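Pseudoazurin (Methylobacterium extorquens, PDB 1PMY) binds a single copper ion as a blue copper protein of the plastocyanin/azurin family and probably serves as a periplasmic electron carrier. Local coordinates at residues D1-S10 with D29-H40. Numbering follows the deposited sequence.
Sequences DEVAVKMLNS and DSIKFLPTDKGH. With CU (copper (II) ion), chain B.
Val5 lies beside Phe33 and Ile31 where strands 2-8 and 30-34 pair in parallel within the cupredoxin beta-sandwich. Backbone hydrogen bonds alternate across the pair, from Ser30 N to Asp1 O through Leu34 N to Val5 O (2.6 Å) and Met7 N to Leu34 O; the loop adds Asp37 N to Met7 O. The buried face is tightly packed: Val5 sends CG1, anti to its own N (chi1 175°), alongside the Phe33 ring at CD1, while its CG2 meets Ile31 CG2 at 3.6 Å. That Ile31 methyl also sits over the centre of the Phe33 ring. Met7 bends at its last torsion (chi3 -63°) to lay CE against Pro35 CA, and its side chain runs past that of His40 in the opposite direction, CB near CB.

The other face, with Glu2, Ala4, Lys6, Lys32 and Leu34, is more open to solvent, although Leu34 CD1 presses closely on Lys6 CE (3.5 Å). Glu2 and Lys32 cross loosely, OE2 to NZ 5.2 Å; Lys32 NZ instead forms a salt bridge with Glu63. At the exposed chain terminus, Asp1 N makes a salt bridge with OD1 of the buried Asp29 (2.8 Å), from the anti side and well out of the carboxylate plane, while OD2 accepts from Lys26 N. Replacing Asp29 with alanine is likely to strip the Asp1 amino group of this ionic partner and Lys26 N of its acceptor.

Beyond the strands, Asp37 OD2 receives Asn9 N in a nearly straight bond (172°). Asn9 in turn reaches the imidazole of His40, which binds copper with Cys78, His81 and Met86. On its side away from the metal, His40 NE2 makes a weak, bent hydrogen bond of 2.7 Å to Asn9 OD1, whereas ND1 holds the copper at 2.1 Å.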
# COMPACT_ATOMS: atom_id res chain seq x y z
N ASP A 1 8.37 14.21 -6.02
CA ASP A 1 8.22 13.45 -7.27
C ASP A 1 7.10 12.40 -7.12
O ASP A 1 6.63 12.14 -6.01
CB ASP A 1 9.46 12.98 -7.91
CG ASP A 1 10.28 12.03 -7.06
OD1 ASP A 1 9.82 10.94 -6.76
OD2 ASP A 1 11.44 12.46 -6.76
N GLU A 2 6.71 11.90 -8.28
CA GLU A 2 5.60 10.98 -8.42
C GLU A 2 5.98 9.67 -9.06
O GLU A 2 6.61 9.61 -10.16
CB GLU A 2 4.45 11.54 -9.20
CG GLU A 2 3.30 10.57 -9.59
CD GLU A 2 2.45 11.37 -10.56
OE1 GLU A 2 1.75 12.29 -10.14
OE2 GLU A 2 2.71 11.07 -11.74
N VAL A 3 5.61 8.65 -8.32
CA VAL A 3 5.93 7.22 -8.62
C VAL A 3 4.61 6.58 -9.06
O VAL A 3 3.57 6.89 -8.46
CB VAL A 3 6.45 6.58 -7.28
CG1 VAL A 3 6.59 5.10 -7.28
CG2 VAL A 3 7.76 7.29 -6.86
N ALA A 4 4.71 5.74 -10.06
CA ALA A 4 3.53 5.03 -10.55
C ALA A 4 3.60 3.57 -10.05
O ALA A 4 4.62 2.89 -10.22
CB ALA A 4 3.68 5.04 -12.13
N VAL A 5 2.44 3.13 -9.67
CA VAL A 5 2.08 1.82 -9.21
C VAL A 5 0.84 1.37 -10.02
O VAL A 5 -0.15 2.13 -10.11
CB VAL A 5 1.70 1.89 -7.69
CG1 VAL A 5 1.20 0.50 -7.21
CG2 VAL A 5 2.97 2.26 -6.93
N LYS A 6 1.01 0.20 -10.60
CA LYS A 6 0.01 -0.46 -11.40
C LYS A 6 -0.89 -1.40 -10.53
O LYS A 6 -0.37 -2.12 -9.69
CB LYS A 6 0.56 -1.37 -12.48
CG LYS A 6 1.74 -1.04 -13.30
CD LYS A 6 2.10 0.29 -13.83
CE LYS A 6 2.56 1.38 -12.88
NZ LYS A 6 3.91 0.96 -12.26
N MET A 7 -2.17 -1.38 -10.84
CA MET A 7 -3.18 -2.28 -10.20
C MET A 7 -3.44 -3.42 -11.20
O MET A 7 -4.03 -3.17 -12.28
CB MET A 7 -4.41 -1.41 -9.88
CG MET A 7 -3.90 -0.36 -8.87
SD MET A 7 -5.34 0.59 -8.25
CE MET A 7 -5.81 1.33 -9.81
N LEU A 8 -2.97 -4.58 -10.85
CA LEU A 8 -3.00 -5.75 -11.77
C LEU A 8 -3.74 -6.99 -11.26
O LEU A 8 -3.72 -7.34 -10.13
CB LEU A 8 -1.55 -6.20 -12.04
CG LEU A 8 -0.58 -5.22 -12.65
CD1 LEU A 8 0.87 -5.59 -12.36
CD2 LEU A 8 -0.84 -4.94 -14.08
N ASN A 9 -4.38 -7.59 -12.26
CA ASN A 9 -5.02 -8.91 -12.05
C ASN A 9 -3.91 -9.98 -11.86
O ASN A 9 -4.11 -10.94 -11.05
CB ASN A 9 -5.91 -9.27 -13.23
CG ASN A 9 -7.15 -8.47 -13.34
OD1 ASN A 9 -7.53 -7.65 -12.42
ND2 ASN A 9 -7.92 -8.70 -14.40
N SER A 10 -2.86 -9.88 -12.64
CA SER A 10 -1.73 -10.84 -12.62
C SER A 10 -0.42 -10.12 -12.75
O SER A 10 -0.25 -9.26 -13.63
CB SER A 10 -1.99 -11.95 -13.65
OG SER A 10 -1.13 -13.07 -13.42
N ASP A 29 6.42 13.44 -1.80
CA ASP A 29 6.23 12.56 -2.94
C ASP A 29 4.73 12.17 -3.08
O ASP A 29 3.98 12.13 -2.07
CB ASP A 29 7.12 11.40 -3.13
CG ASP A 29 8.61 11.65 -3.22
OD1 ASP A 29 8.99 12.78 -3.74
OD2 ASP A 29 9.43 10.83 -2.89
N SER A 30 4.36 11.78 -4.25
CA SER A 30 3.03 11.25 -4.52
C SER A 30 3.19 9.90 -5.24
O SER A 30 4.22 9.49 -5.85
CB SER A 30 2.15 12.27 -5.20
OG SER A 30 2.67 12.48 -6.52
N ILE A 31 2.10 9.10 -5.16
CA ILE A 31 2.03 7.88 -5.99
C ILE A 31 0.83 8.11 -6.93
O ILE A 31 -0.18 8.56 -6.46
CB ILE A 31 1.79 6.56 -5.13
CG1 ILE A 31 3.03 6.25 -4.28
CG2 ILE A 31 1.39 5.34 -6.00
CD1 ILE A 31 2.80 5.14 -3.15
N LYS A 32 1.04 7.70 -8.17
CA LYS A 32 -0.14 7.64 -9.08
C LYS A 32 -0.40 6.12 -9.24
O LYS A 32 0.43 5.30 -9.76
CB LYS A 32 0.23 8.25 -10.43
CG LYS A 32 -0.97 8.34 -11.38
CD LYS A 32 -0.49 9.01 -12.72
CE LYS A 32 -0.84 10.50 -12.72
NZ LYS A 32 -2.31 10.70 -13.03
N PHE A 33 -1.57 5.68 -8.85
CA PHE A 33 -1.99 4.26 -8.95
C PHE A 33 -2.73 4.17 -10.33
O PHE A 33 -3.60 4.99 -10.50
CB PHE A 33 -3.04 3.93 -7.84
CG PHE A 33 -2.33 3.84 -6.49
CD1 PHE A 33 -1.75 2.69 -6.10
CD2 PHE A 33 -2.31 5.03 -5.69
CE1 PHE A 33 -1.09 2.61 -4.88
CE2 PHE A 33 -1.76 4.94 -4.41
CZ PHE A 33 -1.10 3.75 -4.03
N LEU A 34 -2.22 3.26 -11.15
CA LEU A 34 -2.76 3.14 -12.52
C LEU A 34 -3.68 1.95 -12.67
O LEU A 34 -3.23 0.85 -12.38
CB LEU A 34 -1.51 3.01 -13.44
CG LEU A 34 -0.65 4.31 -13.50
CD1 LEU A 34 0.64 3.96 -14.22
CD2 LEU A 34 -1.42 5.44 -14.11
N PRO A 35 -4.88 2.20 -13.20
CA PRO A 35 -5.84 1.13 -13.42
C PRO A 35 -5.46 0.31 -14.65
O PRO A 35 -6.29 0.19 -15.57
CB PRO A 35 -7.17 1.91 -13.55
CG PRO A 35 -6.75 3.18 -14.29
CD PRO A 35 -5.40 3.55 -13.60
N THR A 36 -4.34 -0.35 -14.67
CA THR A 36 -3.82 -1.23 -15.71
C THR A 36 -4.92 -2.19 -16.07
O THR A 36 -5.30 -2.48 -17.24
CB THR A 36 -2.46 -1.92 -15.44
OG1 THR A 36 -1.53 -0.95 -14.89
CG2 THR A 36 -1.83 -2.61 -16.70
N ASP A 37 -5.42 -2.82 -15.00
CA ASP A 37 -6.59 -3.71 -15.10
C ASP A 37 -7.68 -2.96 -14.31
O ASP A 37 -7.40 -2.20 -13.38
CB ASP A 37 -6.31 -5.08 -14.54
CG ASP A 37 -5.36 -5.93 -15.38
OD1 ASP A 37 -5.60 -6.02 -16.58
OD2 ASP A 37 -4.47 -6.57 -14.86
N LYS A 38 -8.89 -3.14 -14.75
CA LYS A 38 -10.05 -2.53 -14.11
C LYS A 38 -10.40 -3.34 -12.83
O LYS A 38 -10.01 -4.50 -12.68
CB LYS A 38 -11.20 -2.74 -15.15
CG LYS A 38 -12.51 -3.21 -14.70
CD LYS A 38 -13.40 -4.06 -15.54
CE LYS A 38 -12.70 -5.33 -16.07
NZ LYS A 38 -13.01 -6.50 -15.16
N GLY A 39 -11.27 -2.68 -12.05
CA GLY A 39 -11.82 -3.38 -10.86
C GLY A 39 -10.92 -3.31 -9.62
O GLY A 39 -11.18 -4.13 -8.73
N HIS A 40 -9.96 -2.46 -9.59
CA HIS A 40 -9.08 -2.30 -8.41
C HIS A 40 -9.24 -0.93 -7.79
O HIS A 40 -9.61 0.01 -8.52
CB HIS A 40 -7.65 -2.67 -8.74
CG HIS A 40 -7.43 -4.01 -9.30
ND1 HIS A 40 -7.50 -5.26 -8.73
CD2 HIS A 40 -7.12 -4.28 -10.64
CE1 HIS A 40 -7.23 -6.20 -9.59
NE2 HIS A 40 -6.97 -5.62 -10.73
CU CU B . -7.89 -5.29 -6.70
O HOH W 1 11.96 12.76 -3.56
O HOH W 2 -9.90 -7.07 -11.44
O HOH W 3 -10.33 -6.89 -14.56
O HOH W 4 -2.88 -8.47 -15.47